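Local coordinates for Serine/threonine protein phosphatase Stp1 (Streptococcus agalactiae, PDB 2PK0) that removes phosphate from phosphoserine and phosphothreonine residues of proteins as a metal-dependent phosphatase of the PP2C family, with magnesium ions bound, at residues 88-93 and 169-174; 138-143 and 163-168. All blocks are in the same frame, centred on the assembly; numbering follows the deposited sequence.

Interaction 1 of 2, residues 88-93 and 169-174; sequences RKIYEL and QSIGQA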
loop_
_atom_site.group_PDB
_atom_site.type_symbol
_atom_site.label_atom_id
_atom_site.label_comp_id
_atom_site.label_asym_id
_atom_site.label_seq_id
_atom_site.Cartn_x
_atom_site.Cartn_y
_atom_site.Cartn_z
ATOM N N ARG A 88 -6.377 15.803 -7.116
ATOM C CA ARG A 88 -6.899 17.155 -7.136
ATOM C C ARG A 88 -8.156 17.316 -6.260
ATOM O O ARG A 88 -8.430 18.409 -5.788
ATOM C CB ARG A 88 -7.123 17.624 -8.575
ATOM C CG ARG A 88 -8.238 16.916 -9.293
ATOM C CD ARG A 88 -8.076 16.957 -10.801
ATOM N NE ARG A 88 -8.103 18.309 -11.342
ATOM C CZ ARG A 88 -7.075 18.874 -11.965
ATOM N NH1 ARG A 88 -7.184 20.109 -12.433
ATOM N NH2 ARG A 88 -5.943 18.191 -12.121
ATOM N N LYS A 89 -8.888 16.232 -6.000
ATOM C CA LYS A 89 -10.038 16.296 -5.089
ATOM C C LYS A 89 -9.594 16.501 -3.632
ATOM O O LYS A 89 -10.212 17.250 -2.885
ATOM C CB LYS A 89 -10.895 15.036 -5.208
ATOM C CG LYS A 89 -12.259 15.136 -4.585
ATOM C CD LYS A 89 -13.009 13.790 -4.557
ATOM C CE LYS A 89 -14.278 13.935 -3.674
ATOM N NZ LYS A 89 -15.392 12.956 -3.983
ATOM N N ILE A 90 -8.507 15.858 -3.236
ATOM C CA ILE A 90 -8.007 15.983 -1.872
ATOM C C ILE A 90 -7.205 17.282 -1.681
ATOM O O ILE A 90 -7.216 17.874 -0.597
ATOM C CB ILE A 90 -7.173 14.735 -1.507
ATOM C CG1 ILE A 90 -8.092 13.545 -1.361
ATOM C CG2 ILE A 90 -6.411 14.885 -0.214
ATOM C CD1 ILE A 90 -7.394 12.411 -0.762
ATOM N N TYR A 91 -6.523 17.735 -2.731
ATOM C CA TYR A 91 -5.815 19.012 -2.658
ATOM C C TYR A 91 -6.803 20.150 -2.453
ATOM O O TYR A 91 -6.596 21.015 -1.612
ATOM C CB TYR A 91 -5.006 19.284 -3.926
ATOM C CG TYR A 91 -4.366 20.657 -3.916
ATOM C CD1 TYR A 91 -3.310 20.935 -3.047
ATOM C CD2 TYR A 91 -4.818 21.679 -4.758
ATOM C CE1 TYR A 91 -2.713 22.181 -3.008
ATOM C CE2 TYR A 91 -4.231 22.937 -4.726
ATOM C CZ TYR A 91 -3.174 23.182 -3.842
ATOM O OH TYR A 91 -2.564 24.423 -3.790
ATOM N N GLU A 92 -7.876 20.128 -3.236
ATOM C CA GLU A 92 -8.902 21.152 -3.191
ATOM C C GLU A 92 -9.526 21.157 -1.802
ATOM O O GLU A 92 -9.667 22.212 -1.182
ATOM C CB GLU A 92 -9.971 20.860 -4.236
ATOM C CG GLU A 92 -10.218 21.971 -5.234
ATOM C CD GLU A 92 -9.260 21.935 -6.431
ATOM O OE1 GLU A 92 -8.110 22.417 -6.300
ATOM O OE2 GLU A 92 -9.676 21.447 -7.517
ATOM N N LEU A 93 -9.853 19.966 -1.304
ATOM C CA LEU A 93 -10.425 19.797 0.031
ATOM C C LEU A 93 -9.432 20.201 1.127
ATOM O O LEU A 93 -9.831 20.682 2.189
ATOM C CB LEU A 93 -10.885 18.352 0.224
ATOM C CG LEU A 93 -11.667 17.979 1.488
ATOM C CD1 LEU A 93 -13.035 18.667 1.529
ATOM C CD2 LEU A 93 -11.824 16.476 1.591
ATOM N N GLN A 169 6.210 12.547 -2.721
ATOM C CA GLN A 169 4.881 12.772 -3.291
ATOM C C GLN A 169 3.768 12.059 -2.539
ATOM O O GLN A 169 3.985 11.036 -1.913
ATOM C CB GLN A 169 4.821 12.447 -4.778
ATOM C CG GLN A 169 5.058 11.031 -5.124
ATOM C CD GLN A 169 4.889 10.799 -6.598
ATOM O OE1 GLN A 169 4.293 11.619 -7.303
ATOM N NE2 GLN A 169 5.412 9.689 -7.081
ATOM N N SER A 170 2.576 12.629 -2.585
ATOM C CA SER A 170 1.449 12.020 -1.924
ATOM C C SER A 170 0.240 12.466 -2.694
ATOM O O SER A 170 0.306 13.439 -3.423
ATOM C CB SER A 170 1.328 12.522 -0.492
ATOM O OG SER A 170 1.037 13.911 -0.476
ATOM N N ILE A 171 -0.861 11.751 -2.533
ATOM C CA ILE A 171 -2.109 12.153 -3.125
ATOM C C ILE A 171 -2.677 13.272 -2.288
ATOM O O ILE A 171 -2.768 13.138 -1.071
ATOM C CB ILE A 171 -3.063 10.975 -3.207
ATOM C CG1 ILE A 171 -2.692 10.141 -4.433
ATOM C CG2 ILE A 171 -4.531 11.439 -3.278
ATOM C CD1 ILE A 171 -3.355 8.813 -4.455
ATOM N N GLY A 172 -3.017 14.381 -2.953
ATOM C CA GLY A 172 -3.454 15.632 -2.326
ATOM C C GLY A 172 -2.426 16.756 -2.440
ATOM O O GLY A 172 -2.371 17.641 -1.586
ATOM N N GLN A 173 -1.598 16.717 -3.480
ATOM C CA GLN A 173 -0.552 17.719 -3.688
ATOM C C GLN A 173 -0.872 18.598 -4.918
ATOM O O GLN A 173 -1.698 18.226 -5.766
ATOM C CB GLN A 173 0.810 17.030 -3.860
ATOM C CG GLN A 173 0.841 16.133 -5.074
ATOM C CD GLN A 173 2.212 15.619 -5.415
ATOM O OE1 GLN A 173 2.523 15.369 -6.591
ATOM N NE2 GLN A 173 3.044 15.439 -4.397
ATOM N N ALA A 174 -0.208 19.752 -5.017
ATOM C CA ALA A 174 -0.507 20.716 -6.089
ATOM C C ALA A 174 -0.164 20.228 -7.503
ATOM O O ALA A 174 -0.992 20.330 -8.404
ATOM C CB ALA A 174 0.152 22.052 -5.814
#
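On one of the outer helices of the PP2C fold, helix 72-96, Ile90 and Tyr91 receive the loop that leads from helix 155-159 to strand 180-185. The closest backbone approach joins Tyr91 to Gly172, whose CA atoms lie 4.1 Å apart. Tyr91 takes the outer half of the contact. A chi1 of 175° turns CG away from the backbone N, and the ring swings off the helix and stands beside residues 172-174. Ala174 lies over one face: its CA is 4.1 Å from the Tyr91 ring centroid and 12° off the ring normal, a CH-pi contact. Ala174 CB lies toward the hydroxyl end, 4.0 Å from both Tyr91 CE1 and Tyr91 CZ. At the ring edge, in its plane, Gly172 O lies 3.7 Å from Tyr91 CD1.

Deeper in, Ile90 uses its two branches separately. CG2 sits against the glycine, with Ile90 CG2 to Gly172 CA at 3.7 Å, while the longer arm reaches Ile171, where Ile90 CD1 meets Ile171 CG2 at 3.9 Å. Gly172 bends the loop here with a positive phi of 109°. Behind this layer Ile90 packs on Ala52 and Thr56 of helix 48-64, and Ile171 on Thr104 and Ile106 of strand 103-112, joined to Thr104 by backbone hydrogen bonding.

Between the two segments the grip is therefore apolar and shape-dependent: a bare glycine backbone admits the isoleucine branch, and the tyrosine ring takes Ala174 on one face and the Gly172 carbonyl at its edge.

Interaction 2 of 2, residues 138-143 and 163-168; sequences TSDHSL and QKNIIT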
loop_
_atom_site.group_PDB
_atom_site.type_symbol
_atom_site.label_atom_id
_atom_site.label_comp_id
_atom_site.label_asym_id
_atom_site.label_seq_id
_atom_site.Cartn_x
_atom_site.Cartn_y
_atom_site.Cartn_z
ATOM N N THR A 138 8.086 -2.242 -5.024
ATOM C CA THR A 138 7.913 -0.800 -5.140
ATOM C C THR A 138 9.143 -0.077 -4.635
ATOM O O THR A 138 9.975 -0.647 -3.951
ATOM C CB THR A 138 6.736 -0.299 -4.300
ATOM O OG1 THR A 138 6.903 -0.742 -2.951
ATOM C CG2 THR A 138 5.423 -0.831 -4.832
ATOM N N SER A 139 9.260 1.192 -4.977
ATOM C CA SER A 139 10.368 1.976 -4.487
ATOM C C SER A 139 9.765 3.149 -3.733
ATOM O O SER A 139 8.849 3.788 -4.237
ATOM C CB SER A 139 11.248 2.435 -5.653
ATOM O OG SER A 139 12.299 3.273 -5.197
ATOM N N ASP A 140 10.246 3.389 -2.516
ATOM C CA ASP A 140 9.713 4.440 -1.662
ATOM C C ASP A 140 9.870 5.791 -2.370
ATOM O O ASP A 140 10.936 6.083 -2.894
ATOM C CB ASP A 140 10.455 4.473 -0.314
ATOM C CG ASP A 140 9.984 3.391 0.675
ATOM O OD1 ASP A 140 9.118 2.574 0.311
ATOM O OD2 ASP A 140 10.485 3.354 1.829
ATOM N N HIS A 141 8.815 6.600 -2.430
ATOM C CA HIS A 141 8.990 7.956 -2.924
ATOM C C HIS A 141 9.439 8.832 -1.781
ATOM O O HIS A 141 8.635 9.457 -1.107
ATOM C CB HIS A 141 7.724 8.484 -3.581
ATOM C CG HIS A 141 7.306 7.675 -4.759
ATOM N ND1 HIS A 141 5.994 7.359 -5.019
ATOM C CD2 HIS A 141 8.038 7.072 -5.722
ATOM C CE1 HIS A 141 5.931 6.600 -6.099
ATOM N NE2 HIS A 141 7.159 6.412 -6.548
ATOM N N SER A 142 10.742 8.862 -1.569
ATOM C CA SER A 142 11.312 9.454 -0.383
ATOM C C SER A 142 12.488 10.298 -0.790
ATOM O O SER A 142 12.944 10.228 -1.934
ATOM C CB SER A 142 11.815 8.350 0.552
ATOM O OG SER A 142 12.983 7.723 0.033
ATOM N N LEU A 143 12.989 11.081 0.158
ATOM C CA LEU A 143 14.139 11.937 -0.075
ATOM C C LEU A 143 15.400 11.139 -0.368
ATOM O O LEU A 143 16.089 11.444 -1.351
ATOM C CB LEU A 143 14.356 12.885 1.112
ATOM C CG LEU A 143 15.166 14.176 0.947
ATOM C CD1 LEU A 143 14.525 15.267 1.766
ATOM C CD2 LEU A 143 16.590 14.005 1.382
ATOM N N GLN A 163 18.236 10.231 9.134
ATOM C CA GLN A 163 16.974 10.990 9.195
ATOM C C GLN A 163 15.768 10.104 8.871
ATOM O O GLN A 163 15.890 9.099 8.163
ATOM C CB GLN A 163 16.993 12.162 8.220
ATOM C CG GLN A 163 17.533 13.469 8.759
ATOM C CD GLN A 163 17.555 14.582 7.689
ATOM O OE1 GLN A 163 18.102 15.670 7.927
ATOM N NE2 GLN A 163 16.965 14.310 6.507
ATOM N N LYS A 164 14.598 10.493 9.373
ATOM C CA LYS A 164 13.359 9.780 9.067
ATOM C C LYS A 164 12.956 10.084 7.625
ATOM O O LYS A 164 13.335 11.129 7.081
ATOM C CB LYS A 164 12.252 10.186 10.043
ATOM N N ASN A 165 12.217 9.165 7.007
ATOM C CA ASN A 165 11.790 9.328 5.619
ATOM C C ASN A 165 10.877 10.542 5.388
ATOM O O ASN A 165 9.753 10.592 5.885
ATOM C CB ASN A 165 11.112 8.043 5.089
ATOM C CG ASN A 165 12.123 6.924 4.737
ATOM O OD1 ASN A 165 13.245 7.184 4.271
ATOM N ND2 ASN A 165 11.713 5.673 4.957
ATOM N N ILE A 166 11.378 11.528 4.651
ATOM C CA ILE A 166 10.547 12.632 4.179
ATOM C C ILE A 166 9.962 12.243 2.817
ATOM O O ILE A 166 10.692 11.993 1.865
ATOM C CB ILE A 166 11.338 13.959 4.046
ATOM C CG1 ILE A 166 11.917 14.400 5.398
ATOM C CG2 ILE A 166 10.453 15.063 3.453
ATOM C CD1 ILE A 166 13.434 14.191 5.543
ATOM N N ILE A 167 8.641 12.181 2.730
ATOM C CA ILE A 167 7.963 11.744 1.515
ATOM C C ILE A 167 8.048 12.803 0.396
ATOM O O ILE A 167 8.011 14.014 0.662
ATOM C CB ILE A 167 6.520 11.335 1.866
ATOM C CG1 ILE A 167 6.033 10.209 0.972
ATOM C CG2 ILE A 167 5.557 12.529 1.897
ATOM C CD1 ILE A 167 4.774 9.596 1.501
ATOM N N THR A 168 8.227 12.357 -0.844
ATOM C CA THR A 168 8.400 13.299 -1.956
ATOM C C THR A 168 7.164 13.471 -2.833
ATOM O O THR A 168 7.092 14.424 -3.614
ATOM C CB THR A 168 9.645 13.003 -2.851
ATOM O OG1 THR A 168 9.558 11.701 -3.453
ATOM C CG2 THR A 168 10.919 13.143 -2.057
#
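A single beta bridge between Ser142 and Ile167 closes the base of the excursion that holds helices 143-149 and 155-159, probably the flap subdomain of bacterial PP2C phosphatases, beside the metal site. Residues 140-143 and 165-168 run nearly at right angles, and the CA atoms of the bridged pair are 4.5 Å from each other. Thr168 N donates to His141 O at 2.9 Å, with an angle of 167° at the hydrogen. Two residues along, on the other side of the bridged pair, Leu143 N reaches Ile166 O at 3.0 Å, a weak bond bent to 133°. Two CA-H...O contacts fill in between them, one from Ile167 CA to His141 O and one from Ser142 CA to Ile166 O, the latter at 3.4 Å.

His141 is the centre of an inverse gamma turn, and Ser142, next along, is the N-cap of helix 143-149, its OG making a weak bond to Asn145 N. The bridge therefore sits where loop becomes helix. On the PP2C core side, the His141 ring bonds through NE2 to Asp180 and through ND1 to Gly122 N, and stacks on His120. The side chain of Ile167 lies about 8 Å from a bound magnesium.

Thr168 points at the 138-143 segment, OG1 toward His141 and CG2 toward Ser142. Its OG1 lies between the backbone N and carbonyl carbon (chi1 61°), which leaves CG2 to rest 3.5 Å from Ser142 C. Toward the surface, Leu143 and Ile166 lie side by side and point the same way, Leu143 CD1 meeting Ile166 CD1 at 4.1 Å. Asp140 OD2 comes no nearer than 4.1 Å to Asn165 ND2, with carboxylate and amide planes nearly perpendicular; the Asp140 carboxylate forms its salt bridge with Arg125.

In the fold
Both contacts restrain the long loop between helix 155-159 and strand 180-185, at consecutive stretches of it: residues 163-168 are tied to the start of helix 143-149, residues 169-174 to helix 72-96. Their centres lie 18 Å apart, and they touch where Gln169 of interaction 1 packs on His141 of interaction 2. Interaction 1 is partly buried and joins the loop to the helical layer by apolar packing and a CH-pi contact. Interaction 2 is a surface contact held mainly by backbone hydrogen bonding, and it comes nearer to bound magnesium, about 8 Å from the side chain of Ile167 against about 12 Å from that of Ile171.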